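Local coordinates for farnesyltransferase, putative (Trypanosoma cruzi, PDB 3WCA), which probably condenses two farnesyl diphosphate molecules into squalene, with magnesium as cofactor and NADPH or NADH as reductant, at residues Arg54-Ile59 with Thr173-Ser178; Ser100-Gly105 with Glu109-Tyr114; Pro283-Met288 with Lys330-Arg335. The protein carries 1 engineered substitution. All blocks are in the same frame, centred on the assembly; numbering follows the deposited sequence.

Contact 1 (Arg54-Ile59 with Thr173-Ser178); sequences RDAVCI and TLLYVS
T173 OG1 is hydrogen-bonded to both G169 O and Y267 OH, and two residues further along the same helix L175 reaches across to V57. The first of these bonds ties the hydroxyl to its own helix. The second ties it to a tyrosine of another helix. The contact itself is apolar. CD1 of L175 carries it, lying 3.8 Å from CG2 of V57. The other methyl of V57, CG1, lies anti to the backbone N (chi1 167°), which leaves CG2 beside that N and turned to the leucine. L175 is extended beyond CG (chi2 -178°), and this straight branch pushes CD1 out toward the helix opposite. The two side chains meet at a slant. The same methyl also borders A56, at 4.3 Å from A56 C and 4.5 Å from A56 CB. One leucine branch thus spans two consecutive residues. The backbones remain well apart, with V57 CA and L175 CA 7.8 Å from each other. Together the two segments bury a small area, 122 Å² summed over both, and all three touching residues are buried. Y176 follows L175 and belongs to the ligand pocket. It touches the bound farnesyl thiodiphosphate, as does T173. T173 N sits over one face of the Y176 ring, near its border, 4.3 Å from the plane. The contact joins helix 51-72 to helix 154-179 in this all-helical synthase fold. Y128 of helix 126-147 touches both A56 and L175. F279 of helix 274-294 touches both V57 and Y176.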
ATOM      1  N   ARG A  54      -6.735  11.041  13.534  1.00 37.40           N
ATOM      2  CA  ARG A  54      -5.502  10.309  13.732  1.00 35.37           C
ATOM      3  C   ARG A  54      -5.661   9.077  14.600  1.00 35.62           C
ATOM      4  O   ARG A  54      -5.060   8.033  14.320  1.00 33.13           O
ATOM      5  CB  ARG A  54      -4.441  11.239  14.320  1.00 33.18           C
ATOM      6  CG  ARG A  54      -3.031  10.767  14.083  1.00 35.17           C
ATOM      7  CD  ARG A  54      -2.058  11.917  14.202  1.00 38.25           C
ATOM      8  NE  ARG A  54      -1.789  12.258  15.587  1.00 41.63           N
ATOM      9  CZ  ARG A  54      -1.521  13.487  16.017  1.00 41.81           C
ATOM     10  NH1 ARG A  54      -1.489  14.506  15.174  1.00 39.94           N
ATOM     11  NH2 ARG A  54      -1.285  13.691  17.303  1.00 44.27           N
ATOM     12  N   ASP A  55      -6.457   9.198  15.659  1.00 36.65           N
ATOM     13  CA  ASP A  55      -6.686   8.071  16.556  1.00 36.45           C
ATOM     14  C   ASP A  55      -7.418   6.979  15.797  1.00 36.21           C
ATOM     15  O   ASP A  55      -7.060   5.812  15.884  1.00 36.25           O
ATOM     16  CB  ASP A  55      -7.532   8.480  17.771  1.00 35.73           C
ATOM     17  CG  ASP A  55      -6.815   9.460  18.686  1.00 37.48           C
ATOM     18  OD1 ASP A  55      -5.586   9.329  18.861  1.00 33.57           O
ATOM     19  OD2 ASP A  55      -7.493  10.352  19.243  1.00 39.23           O
ATOM     20  N   ALA A  56      -8.449   7.368  15.053  1.00 36.64           N
ATOM     21  CA  ALA A  56      -9.236   6.411  14.290  1.00 35.87           C
ATOM     22  C   ALA A  56      -8.371   5.701  13.241  1.00 35.69           C
ATOM     23  O   ALA A  56      -8.429   4.476  13.095  1.00 35.35           O
ATOM     24  CB  ALA A  56     -10.394   7.120  13.620  1.00 33.13           C
ATOM     25  N   VAL A  57      -7.573   6.474  12.510  1.00 32.87           N
ATOM     26  CA  VAL A  57      -6.704   5.906  11.488  1.00 29.16           C
ATOM     27  C   VAL A  57      -5.607   5.042  12.117  1.00 29.19           C
ATOM     28  O   VAL A  57      -5.256   3.989  11.580  1.00 28.43           O
ATOM     29  CB  VAL A  57      -6.092   7.014  10.613  1.00 26.67           C
ATOM     30  CG1 VAL A  57      -4.951   6.469   9.776  1.00 26.90           C
ATOM     31  CG2 VAL A  57      -7.161   7.582   9.710  1.00 25.16           C
ATOM     32  N   CYS A  58      -5.076   5.464  13.260  1.00 28.57           N
ATOM     33  CA  CYS A  58      -4.041   4.671  13.916  1.00 30.19           C
ATOM     34  C   CYS A  58      -4.552   3.298  14.361  1.00 31.14           C
ATOM     35  O   CYS A  58      -3.855   2.287  14.229  1.00 31.10           O
ATOM     36  CB  CYS A  58      -3.485   5.402  15.130  1.00 26.44           C
ATOM     37  SG  CYS A  58      -2.416   4.360  16.108  1.00 32.17           S
ATOM     38  N   ILE A  59      -5.765   3.271  14.905  1.00 32.10           N
ATOM     39  CA  ILE A  59      -6.369   2.024  15.364  1.00 33.64           C
ATOM     40  C   ILE A  59      -6.734   1.149  14.168  1.00 32.58           C
ATOM     41  O   ILE A  59      -6.600  -0.075  14.215  1.00 33.99           O
ATOM     42  CB  ILE A  59      -7.639   2.301  16.194  1.00 33.42           C
ATOM     43  CG1 ILE A  59      -7.281   3.164  17.396  1.00 34.70           C
ATOM     44  CG2 ILE A  59      -8.279   0.983  16.641  1.00 33.01           C
ATOM     45  CD1 ILE A  59      -6.089   2.633  18.180  1.00 39.43           C
ATOM     46  N   THR A 173     -11.094   6.658   2.972  1.00 32.41           N
ATOM     47  CA  THR A 173     -12.052   7.543   2.328  1.00 32.86           C
ATOM     48  C   THR A 173     -13.349   7.620   3.153  1.00 35.63           C
ATOM     49  O   THR A 173     -13.941   8.693   3.290  1.00 36.99           O
ATOM     50  CB  THR A 173     -12.361   7.067   0.890  1.00 35.02           C
ATOM     51  OG1 THR A 173     -11.151   7.052   0.116  1.00 34.79           O
ATOM     52  CG2 THR A 173     -13.365   7.999   0.212  1.00 35.70           C
ATOM     53  N   LEU A 174     -13.782   6.492   3.720  1.00 34.95           N
ATOM     54  CA  LEU A 174     -14.998   6.484   4.532  1.00 35.96           C
ATOM     55  C   LEU A 174     -14.749   7.142   5.893  1.00 35.02           C
ATOM     56  O   LEU A 174     -15.669   7.683   6.500  1.00 36.08           O
ATOM     57  CB  LEU A 174     -15.516   5.056   4.724  1.00 33.81           C
ATOM     58  CG  LEU A 174     -16.047   4.344   3.474  1.00 37.18           C
ATOM     59  CD1 LEU A 174     -16.321   2.879   3.819  1.00 35.73           C
ATOM     60  CD2 LEU A 174     -17.314   5.032   2.954  1.00 34.37           C
ATOM     61  N   LEU A 175     -13.515   7.087   6.383  1.00 32.88           N
ATOM     62  CA  LEU A 175     -13.212   7.740   7.645  1.00 34.77           C
ATOM     63  C   LEU A 175     -13.163   9.254   7.421  1.00 35.42           C
ATOM     64  O   LEU A 175     -13.530  10.014   8.306  1.00 36.21           O
ATOM     65  CB  LEU A 175     -11.874   7.270   8.223  1.00 31.66           C
ATOM     66  CG  LEU A 175     -11.804   5.887   8.856  1.00 33.32           C
ATOM     67  CD1 LEU A 175     -10.403   5.679   9.397  1.00 30.57           C
ATOM     68  CD2 LEU A 175     -12.824   5.754   9.982  1.00 31.59           C
ATOM     69  N   TYR A 176     -12.712   9.687   6.244  1.00 36.21           N
ATOM     70  CA  TYR A 176     -12.636  11.120   5.941  1.00 37.58           C
ATOM     71  C   TYR A 176     -14.036  11.735   5.900  1.00 39.10           C
ATOM     72  O   TYR A 176     -14.266  12.829   6.423  1.00 38.27           O
ATOM     73  CB  TYR A 176     -11.969  11.392   4.578  1.00 34.67           C
ATOM     74  CG  TYR A 176     -10.538  10.904   4.386  1.00 32.80           C
ATOM     75  CD1 TYR A 176      -9.726  10.567   5.464  1.00 33.98           C
ATOM     76  CD2 TYR A 176      -9.999  10.800   3.102  1.00 34.09           C
ATOM     77  CE1 TYR A 176      -8.400  10.127   5.263  1.00 31.52           C
ATOM     78  CE2 TYR A 176      -8.690  10.371   2.893  1.00 30.53           C
ATOM     79  CZ  TYR A 176      -7.898  10.035   3.967  1.00 30.80           C
ATOM     80  OH  TYR A 176      -6.607   9.602   3.736  1.00 29.54           O
ATOM     81  N   VAL A 177     -14.959  11.042   5.245  1.00 41.42           N
ATOM     82  CA  VAL A 177     -16.332  11.522   5.132  1.00 42.83           C
ATOM     83  C   VAL A 177     -17.013  11.522   6.498  1.00 44.33           C
ATOM     84  O   VAL A 177     -17.585  12.521   6.928  1.00 43.83           O
ATOM     85  CB  VAL A 177     -17.143  10.640   4.166  1.00 42.24           C
ATOM     86  CG1 VAL A 177     -18.610  11.070   4.162  1.00 42.09           C
ATOM     87  CG2 VAL A 177     -16.565  10.755   2.773  1.00 41.67           C
ATOM     88  N   SER A 178     -16.932  10.390   7.179  1.00 44.72           N
ATOM     89  CA  SER A 178     -17.535  10.241   8.488  1.00 45.85           C
ATOM     90  C   SER A 178     -17.078  11.325   9.464  1.00 45.86           C
ATOM     91  O   SER A 178     -17.827  11.720  10.359  1.00 45.90           O
ATOM     92  CB  SER A 178     -17.196   8.861   9.046  1.00 46.11           C
ATOM     93  OG  SER A 178     -17.772   8.678  10.323  1.00 53.27           O
TER

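Contact 2 (Ser100-Gly105 with Glu109-Tyr114); sequences SGVGVG and ELLERY
S100 meets E112 where the loop passes the last turn of helix 105-112. S100 O and E112 OE2 are 3.1 Å apart, but both are acceptors, so this is a close approach and not a bond. A water donates to E112 OE2 at 3.0 Å and has a weak, long link to S100 OG. CG of E112 lies beside the backbone N (chi1 -59°), and the chain runs extended from there. This brings the carboxylate to the carbonyl O of S100, with E112 CG 3.9 Å from S100 O. V102 comes next and meets L111, which points from the helix toward the loop. L111 CD1 lies 4.1 Å from V102 CB and 4.0 Å from V102 O. The pair is buried. L111 also packs on A66 and T69 of helix 51-72, which bears the magnesium ligands D68, E71 and D72 of this squalene synthase fold. V102 touches D73, the residue after D72. At G103 the backbone turns to phi 90°, psi 168°, where a side chain would jam against the preceding carbonyl, so glycine fits. G103 N bonds to D73 OD2, and G103 O accepts from R108 NH1. Both peptide groups flanking the G103 CA are thus held. G105 has positive phi, which favours glycine. Its O accepts a weak bond from E109 N at 3.4 Å, an i to i+4 bond of the helical kind. The E109 carboxylate is salt-bridged to R106 through OE1 and, weakly, to R113 through OE2.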
ATOM      1  N   SER A 100      -1.378 -15.412  21.327  1.00 59.98           N
ATOM      2  CA  SER A 100      -0.037 -15.620  21.869  1.00 60.61           C
ATOM      3  C   SER A 100       1.117 -16.159  21.030  1.00 60.60           C
ATOM      4  O   SER A 100       2.253 -15.728  21.224  1.00 62.41           O
ATOM      5  CB  SER A 100      -0.134 -16.472  23.137  1.00 61.44           C
ATOM      6  OG  SER A 100      -0.834 -15.786  24.159  1.00 63.10           O
ATOM      7  N   GLY A 101       0.869 -17.088  20.113  1.00 59.72           N
ATOM      8  CA  GLY A 101       1.988 -17.627  19.349  1.00 59.51           C
ATOM      9  C   GLY A 101       2.078 -17.287  17.872  1.00 58.97           C
ATOM     10  O   GLY A 101       2.298 -18.164  17.035  1.00 59.74           O
ATOM     11  N   VAL A 102       1.940 -16.012  17.539  1.00 57.34           N
ATOM     12  CA  VAL A 102       1.987 -15.621  16.143  1.00 55.02           C
ATOM     13  C   VAL A 102       2.788 -14.347  15.903  1.00 53.65           C
ATOM     14  O   VAL A 102       2.703 -13.393  16.673  1.00 52.08           O
ATOM     15  CB  VAL A 102       0.558 -15.432  15.607  1.00 54.79           C
ATOM     16  CG1 VAL A 102       0.587 -15.148  14.120  1.00 52.47           C
ATOM     17  CG2 VAL A 102      -0.270 -16.674  15.910  1.00 55.09           C
ATOM     18  N   GLY A 103       3.576 -14.355  14.832  1.00 53.57           N
ATOM     19  CA  GLY A 103       4.372 -13.197  14.474  1.00 54.08           C
ATOM     20  C   GLY A 103       5.767 -13.104  15.065  1.00 53.30           C
ATOM     21  O   GLY A 103       6.133 -13.849  15.974  1.00 53.43           O
ATOM     22  N   VAL A 104       6.543 -12.167  14.532  1.00 52.85           N
ATOM     23  CA  VAL A 104       7.907 -11.926  14.983  1.00 54.27           C
ATOM     24  C   VAL A 104       8.045 -10.496  15.517  1.00 54.30           C
ATOM     25  O   VAL A 104       7.341  -9.590  15.074  1.00 53.96           O
ATOM     26  CB  VAL A 104       8.920 -12.125  13.822  1.00 55.37           C
ATOM     27  CG1 VAL A 104       8.625 -11.143  12.695  1.00 56.03           C
ATOM     28  CG2 VAL A 104      10.341 -11.937  14.328  1.00 55.75           C
ATOM     29  N   GLY A 105       8.945 -10.305  16.477  1.00 54.34           N
ATOM     30  CA  GLY A 105       9.172  -8.984  17.034  1.00 52.91           C
ATOM     31  C   GLY A 105       7.946  -8.278  17.575  1.00 53.15           C
ATOM     32  O   GLY A 105       7.072  -8.902  18.167  1.00 53.83           O
ATOM     33  N   GLU A 109       4.030  -8.812  19.701  1.00 49.99           N
ATOM     34  CA  GLU A 109       3.569  -8.046  20.855  1.00 48.61           C
ATOM     35  C   GLU A 109       2.211  -7.391  20.593  1.00 46.69           C
ATOM     36  O   GLU A 109       1.384  -7.278  21.498  1.00 43.91           O
ATOM     37  CB  GLU A 109       4.599  -6.970  21.194  1.00 50.55           C
ATOM     38  CG  GLU A 109       4.393  -6.281  22.532  1.00 53.73           C
ATOM     39  CD  GLU A 109       5.363  -5.127  22.722  1.00 55.65           C
ATOM     40  OE1 GLU A 109       6.503  -5.228  22.224  1.00 57.53           O
ATOM     41  OE2 GLU A 109       4.993  -4.126  23.371  1.00 56.81           O
ATOM     42  N   LEU A 110       1.990  -6.954  19.354  1.00 44.63           N
ATOM     43  CA  LEU A 110       0.729  -6.314  18.985  1.00 43.89           C
ATOM     44  C   LEU A 110      -0.434  -7.263  19.257  1.00 43.48           C
ATOM     45  O   LEU A 110      -1.458  -6.874  19.822  1.00 42.52           O
ATOM     46  CB  LEU A 110       0.741  -5.930  17.502  1.00 38.74           C
ATOM     47  CG  LEU A 110      -0.568  -5.417  16.892  1.00 38.23           C
ATOM     48  CD1 LEU A 110      -1.050  -4.177  17.616  1.00 35.25           C
ATOM     49  CD2 LEU A 110      -0.340  -5.113  15.415  1.00 38.71           C
ATOM     50  N   LEU A 111      -0.267  -8.515  18.861  1.00 43.45           N
ATOM     51  CA  LEU A 111      -1.311  -9.496  19.073  1.00 45.33           C
ATOM     52  C   LEU A 111      -1.452  -9.927  20.533  1.00 45.20           C
ATOM     53  O   LEU A 111      -2.566 -10.065  21.019  1.00 44.75           O
ATOM     54  CB  LEU A 111      -1.073 -10.707  18.170  1.00 43.69           C
ATOM     55  CG  LEU A 111      -1.281 -10.392  16.686  1.00 44.78           C
ATOM     56  CD1 LEU A 111      -0.764 -11.539  15.839  1.00 46.95           C
ATOM     57  CD2 LEU A 111      -2.759 -10.149  16.417  1.00 41.16           C
ATOM     58  N   GLU A 112      -0.333 -10.125  21.232  1.00 46.69           N
ATOM     59  CA  GLU A 112      -0.383 -10.549  22.635  1.00 48.97           C
ATOM     60  C   GLU A 112      -1.012  -9.496  23.537  1.00 51.01           C
ATOM     61  O   GLU A 112      -1.754  -9.825  24.463  1.00 53.84           O
ATOM     62  CB  GLU A 112       1.017 -10.888  23.147  1.00 49.33           C
ATOM     63  CG  GLU A 112       1.701 -11.985  22.354  1.00 53.47           C
ATOM     64  CD  GLU A 112       3.105 -12.276  22.839  1.00 55.08           C
ATOM     65  OE1 GLU A 112       3.854 -11.315  23.101  1.00 56.74           O
ATOM     66  OE2 GLU A 112       3.463 -13.467  22.945  1.00 56.79           O
ATOM     67  N   ARG A 113      -0.715  -8.230  23.269  1.00 50.63           N
ATOM     68  CA  ARG A 113      -1.275  -7.142  24.057  1.00 49.36           C
ATOM     69  C   ARG A 113      -2.320  -6.422  23.216  1.00 48.39           C
ATOM     70  O   ARG A 113      -2.500  -5.211  23.328  1.00 48.88           O
ATOM     71  CB  ARG A 113      -0.172  -6.169  24.476  1.00 50.29           C
ATOM     72  CG  ARG A 113       0.868  -6.786  25.398  1.00 51.15           C
ATOM     73  CD  ARG A 113       1.955  -5.784  25.764  1.00 53.91           C
ATOM     74  NE  ARG A 113       1.473  -4.695  26.614  1.00 52.78           N
ATOM     75  CZ  ARG A 113       2.163  -3.585  26.857  1.00 52.07           C
ATOM     76  NH1 ARG A 113       3.360  -3.417  26.311  1.00 51.70           N
ATOM     77  NH2 ARG A 113       1.661  -2.643  27.646  1.00 51.32           N
ATOM     78  N   TYR A 114      -3.016  -7.190  22.385  1.00 46.97           N
ATOM     79  CA  TYR A 114      -4.044  -6.655  21.498  1.00 45.66           C
ATOM     80  C   TYR A 114      -5.188  -5.981  22.254  1.00 46.17           C
ATOM     81  O   TYR A 114      -6.054  -5.344  21.653  1.00 45.57           O
ATOM     82  CB  TYR A 114      -4.596  -7.781  20.623  1.00 43.15           C
ATOM     83  CG  TYR A 114      -5.389  -7.309  19.423  1.00 43.00           C
ATOM     84  CD1 TYR A 114      -4.748  -6.739  18.319  1.00 41.17           C
ATOM     85  CD2 TYR A 114      -6.774  -7.455  19.378  1.00 40.58           C
ATOM     86  CE1 TYR A 114      -5.468  -6.333  17.200  1.00 41.04           C
ATOM     87  CE2 TYR A 114      -7.503  -7.052  18.265  1.00 42.24           C
ATOM     88  CZ  TYR A 114      -6.842  -6.496  17.178  1.00 42.47           C
ATOM     89  OH  TYR A 114      -7.553  -6.126  16.066  1.00 43.08           O
TER
HETATM   90  O   HOH W   1       2.367 -15.050  25.231  1.00 56.74           O

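Contact 3 (Pro283-Met288 with Lys330-Arg335); sequences PQVMAM and KTYTLR
Y332 and T333 are the residues of K330-R335 that touch the facing helix, and they meet it at V285 and M288. Y332 comes first. Its side chain leaves the backbone toward the other helix, and CB lies 3.8 Å from CG of M288. Y332 CB is also 4.1 Å from the carbonyl O of M288. The two side chains run antiparallel, each passing the base of the other. They meet near their bases, where M288 CA and Y332 CA are 6.4 Å apart. CG of Y332 lies beside its backbone N (chi1 -77°). This swings the ring away from the methionine tip and over to V285. There CE2 comes within 4.4 Å of V285 CG1, and the methyl approaches the ring obliquely. I315 of helix 309-318 touches both V285 and Y332, so a third helix borders this side. The pairing joins helix 274-294 to helix 322-338, two helices of the all-helical squalene synthase fold. They run almost parallel, with an angle of 18° and segment axes 9.8 Å apart. T333 follows and receives the end of M288. Its OG1 lies 3.7 Å from M288 CE and 3.8 Å from M288 SD. M288 leaves the backbone with CG anti to N (chi1 -175°). It then bends at both chi2 and chi3, which folds the sulfur and methyl against the threonine hydroxyl. The two side chains cross at an angle. OG1 is held by a hydrogen bond with L329 O in the turn before, so the methionine end packs on a hydroxyl that already has a polar partner. L329 itself touches both V285 and M288. On the T333 side, I358 and M361 of helix 347-362 pack against the threonine.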
ATOM      1  N   PRO A 283       2.387   9.683   0.694  1.00 23.24           N
ATOM      2  CA  PRO A 283       2.727   8.320   0.284  1.00 22.42           C
ATOM      3  C   PRO A 283       2.668   8.162  -1.241  1.00 23.68           C
ATOM      4  O   PRO A 283       3.472   7.432  -1.826  1.00 26.13           O
ATOM      5  CB  PRO A 283       1.674   7.476   1.005  1.00 23.97           C
ATOM      6  CG  PRO A 283       1.377   8.315   2.262  1.00 21.92           C
ATOM      7  CD  PRO A 283       1.249   9.677   1.629  1.00 21.69           C
ATOM      8  N   GLN A 284       1.727   8.846  -1.885  1.00 22.13           N
ATOM      9  CA  GLN A 284       1.614   8.759  -3.331  1.00 23.42           C
ATOM     10  C   GLN A 284       2.847   9.372  -4.000  1.00 22.84           C
ATOM     11  O   GLN A 284       3.410   8.788  -4.921  1.00 22.83           O
ATOM     12  CB  GLN A 284       0.349   9.470  -3.836  1.00 21.57           C
ATOM     13  CG  GLN A 284      -0.983   8.885  -3.332  1.00 22.71           C
ATOM     14  CD  GLN A 284      -1.178   7.434  -3.718  1.00 22.06           C
ATOM     15  OE1 GLN A 284      -0.773   7.008  -4.803  1.00 24.49           O
ATOM     16  NE2 GLN A 284      -1.806   6.664  -2.838  1.00 19.12           N
ATOM     17  N   VAL A 285       3.268  10.547  -3.547  1.00 21.72           N
ATOM     18  CA  VAL A 285       4.444  11.172  -4.146  1.00 22.75           C
ATOM     19  C   VAL A 285       5.690  10.292  -3.920  1.00 24.55           C
ATOM     20  O   VAL A 285       6.542  10.172  -4.798  1.00 26.93           O
ATOM     21  CB  VAL A 285       4.674  12.579  -3.573  1.00 22.45           C
ATOM     22  CG1 VAL A 285       5.967  13.162  -4.123  1.00 23.90           C
ATOM     23  CG2 VAL A 285       3.495  13.475  -3.931  1.00 23.38           C
ATOM     24  N   MET A 286       5.784   9.670  -2.750  1.00 25.16           N
ATOM     25  CA  MET A 286       6.905   8.783  -2.432  1.00 28.20           C
ATOM     26  C   MET A 286       6.903   7.552  -3.349  1.00 28.24           C
ATOM     27  O   MET A 286       7.953   7.067  -3.757  1.00 28.95           O
ATOM     28  CB  MET A 286       6.790   8.302  -0.995  1.00 29.43           C
ATOM     29  CG  MET A 286       6.737   9.415  -0.008  1.00 37.72           C
ATOM     30  SD  MET A 286       8.304   9.541   0.772  1.00 48.60           S
ATOM     31  CE  MET A 286       7.811   8.874   2.367  1.00 43.79           C
ATOM     32  N   ALA A 287       5.712   7.042  -3.636  1.00 26.70           N
ATOM     33  CA  ALA A 287       5.570   5.877  -4.494  1.00 27.76           C
ATOM     34  C   ALA A 287       6.037   6.210  -5.904  1.00 26.48           C
ATOM     35  O   ALA A 287       6.738   5.417  -6.533  1.00 27.95           O
ATOM     36  CB  ALA A 287       4.111   5.408  -4.514  1.00 25.46           C
ATOM     37  N   MET A 288       5.660   7.386  -6.400  1.00 26.07           N
ATOM     38  CA  MET A 288       6.073   7.782  -7.737  1.00 26.21           C
ATOM     39  C   MET A 288       7.587   7.993  -7.799  1.00 27.18           C
ATOM     40  O   MET A 288       8.205   7.715  -8.829  1.00 26.84           O
ATOM     41  CB  MET A 288       5.337   9.043  -8.190  1.00 26.67           C
ATOM     42  CG  MET A 288       5.637   9.443  -9.640  1.00 34.70           C
ATOM     43  SD  MET A 288       5.006   8.291 -10.915  1.00 35.89           S
ATOM     44  CE  MET A 288       3.359   8.790 -10.923  1.00 40.86           C
ATOM     45  N   LYS A 330       4.851  15.425 -11.416  1.00 35.22           N
ATOM     46  CA  LYS A 330       5.212  15.648 -12.807  1.00 35.94           C
ATOM     47  C   LYS A 330       6.722  15.451 -12.931  1.00 35.06           C
ATOM     48  O   LYS A 330       7.206  14.748 -13.826  1.00 34.05           O
ATOM     49  CB  LYS A 330       4.835  17.063 -13.241  1.00 40.52           C
ATOM     50  CG  LYS A 330       5.011  17.298 -14.736  1.00 46.21           C
ATOM     51  CD  LYS A 330       4.984  18.770 -15.086  1.00 49.05           C
ATOM     52  CE  LYS A 330       3.736  19.109 -15.861  1.00 53.79           C
ATOM     53  NZ  LYS A 330       2.535  18.638 -15.123  1.00 55.62           N
ATOM     54  N   THR A 331       7.462  16.070 -12.016  1.00 33.57           N
ATOM     55  CA  THR A 331       8.916  15.957 -12.006  1.00 34.04           C
ATOM     56  C   THR A 331       9.391  14.506 -11.979  1.00 32.90           C
ATOM     57  O   THR A 331      10.263  14.121 -12.756  1.00 33.74           O
ATOM     58  CB  THR A 331       9.537  16.670 -10.788  1.00 35.61           C
ATOM     59  OG1 THR A 331       9.351  18.086 -10.911  1.00 41.27           O
ATOM     60  CG2 THR A 331      11.021  16.368 -10.703  1.00 36.98           C
ATOM     61  N   TYR A 332       8.838  13.711 -11.069  1.00 29.88           N
ATOM     62  CA  TYR A 332       9.226  12.314 -10.974  1.00 29.55           C
ATOM     63  C   TYR A 332       8.745  11.522 -12.182  1.00 30.48           C
ATOM     64  O   TYR A 332       9.446  10.646 -12.674  1.00 30.79           O
ATOM     65  CB  TYR A 332       8.694  11.704  -9.682  1.00 27.12           C
ATOM     66  CG  TYR A 332       9.509  12.116  -8.480  1.00 25.69           C
ATOM     67  CD1 TYR A 332      10.851  11.757  -8.374  1.00 26.66           C
ATOM     68  CD2 TYR A 332       8.955  12.905  -7.471  1.00 24.32           C
ATOM     69  CE1 TYR A 332      11.627  12.171  -7.294  1.00 27.57           C
ATOM     70  CE2 TYR A 332       9.718  13.331  -6.387  1.00 25.38           C
ATOM     71  CZ  TYR A 332      11.047  12.964  -6.301  1.00 28.65           C
ATOM     72  OH  TYR A 332      11.798  13.373  -5.221  1.00 33.48           O
ATOM     73  N   THR A 333       7.550  11.832 -12.663  1.00 30.93           N
ATOM     74  CA  THR A 333       7.020  11.144 -13.828  1.00 32.42           C
ATOM     75  C   THR A 333       7.953  11.402 -15.006  1.00 33.90           C
ATOM     76  O   THR A 333       8.221  10.502 -15.801  1.00 35.03           O
ATOM     77  CB  THR A 333       5.621  11.657 -14.204  1.00 32.49           C
ATOM     78  OG1 THR A 333       4.716  11.432 -13.116  1.00 33.63           O
ATOM     79  CG2 THR A 333       5.118  10.937 -15.460  1.00 32.77           C
ATOM     80  N   LEU A 334       8.437  12.635 -15.120  1.00 34.89           N
ATOM     81  CA  LEU A 334       9.340  12.989 -16.211  1.00 37.68           C
ATOM     82  C   LEU A 334      10.705  12.320 -16.051  1.00 38.29           C
ATOM     83  O   LEU A 334      11.395  12.075 -17.041  1.00 40.50           O
ATOM     84  CB  LEU A 334       9.515  14.514 -16.304  1.00 39.10           C
ATOM     85  CG  LEU A 334       8.319  15.361 -16.763  1.00 40.70           C
ATOM     86  CD1 LEU A 334       8.663  16.846 -16.692  1.00 43.52           C
ATOM     87  CD2 LEU A 334       7.948  14.982 -18.182  1.00 44.28           C
ATOM     88  N   ARG A 335      11.102  12.035 -14.811  1.00 38.26           N
ATOM     89  CA  ARG A 335      12.382  11.373 -14.567  1.00 39.18           C
ATOM     90  C   ARG A 335      12.285   9.911 -14.984  1.00 38.12           C
ATOM     91  O   ARG A 335      13.260   9.325 -15.463  1.00 36.95           O
ATOM     92  CB  ARG A 335      12.782  11.432 -13.084  1.00 41.16           C
ATOM     93  CG  ARG A 335      13.556  12.677 -12.677  1.00 45.67           C
ATOM     94  CD  ARG A 335      14.857  12.830 -13.469  1.00 50.06           C
ATOM     95  NE  ARG A 335      15.877  11.846 -13.108  1.00 52.69           N
ATOM     96  CZ  ARG A 335      17.101  11.811 -13.627  1.00 52.99           C
ATOM     97  NH1 ARG A 335      17.463  12.704 -14.539  1.00 51.88           N
ATOM     98  NH2 ARG A 335      17.974  10.898 -13.222  1.00 52.98           N
TER

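The three contacts lie apart in the fold and do not touch one another. Contact 1 includes Y176 of the farnesyl thiodiphosphate pocket. Contact 2 is nested in the chain between the two segments of contact 1. Their centres are 24 Å apart. Helix 51-72 links them, since it carries one segment of contact 1, the magnesium ligands, and A66 and T69, on which L111 packs. The side chain of V57 is about 8 Å from the ligand, that of V102 about 12 Å from the magnesium ion, and that of V285 about 12 Å from the ligand. The centre of contact 3 is 25 Å from that of contact 1 and 36 Å from that of contact 2, across the chain's centre.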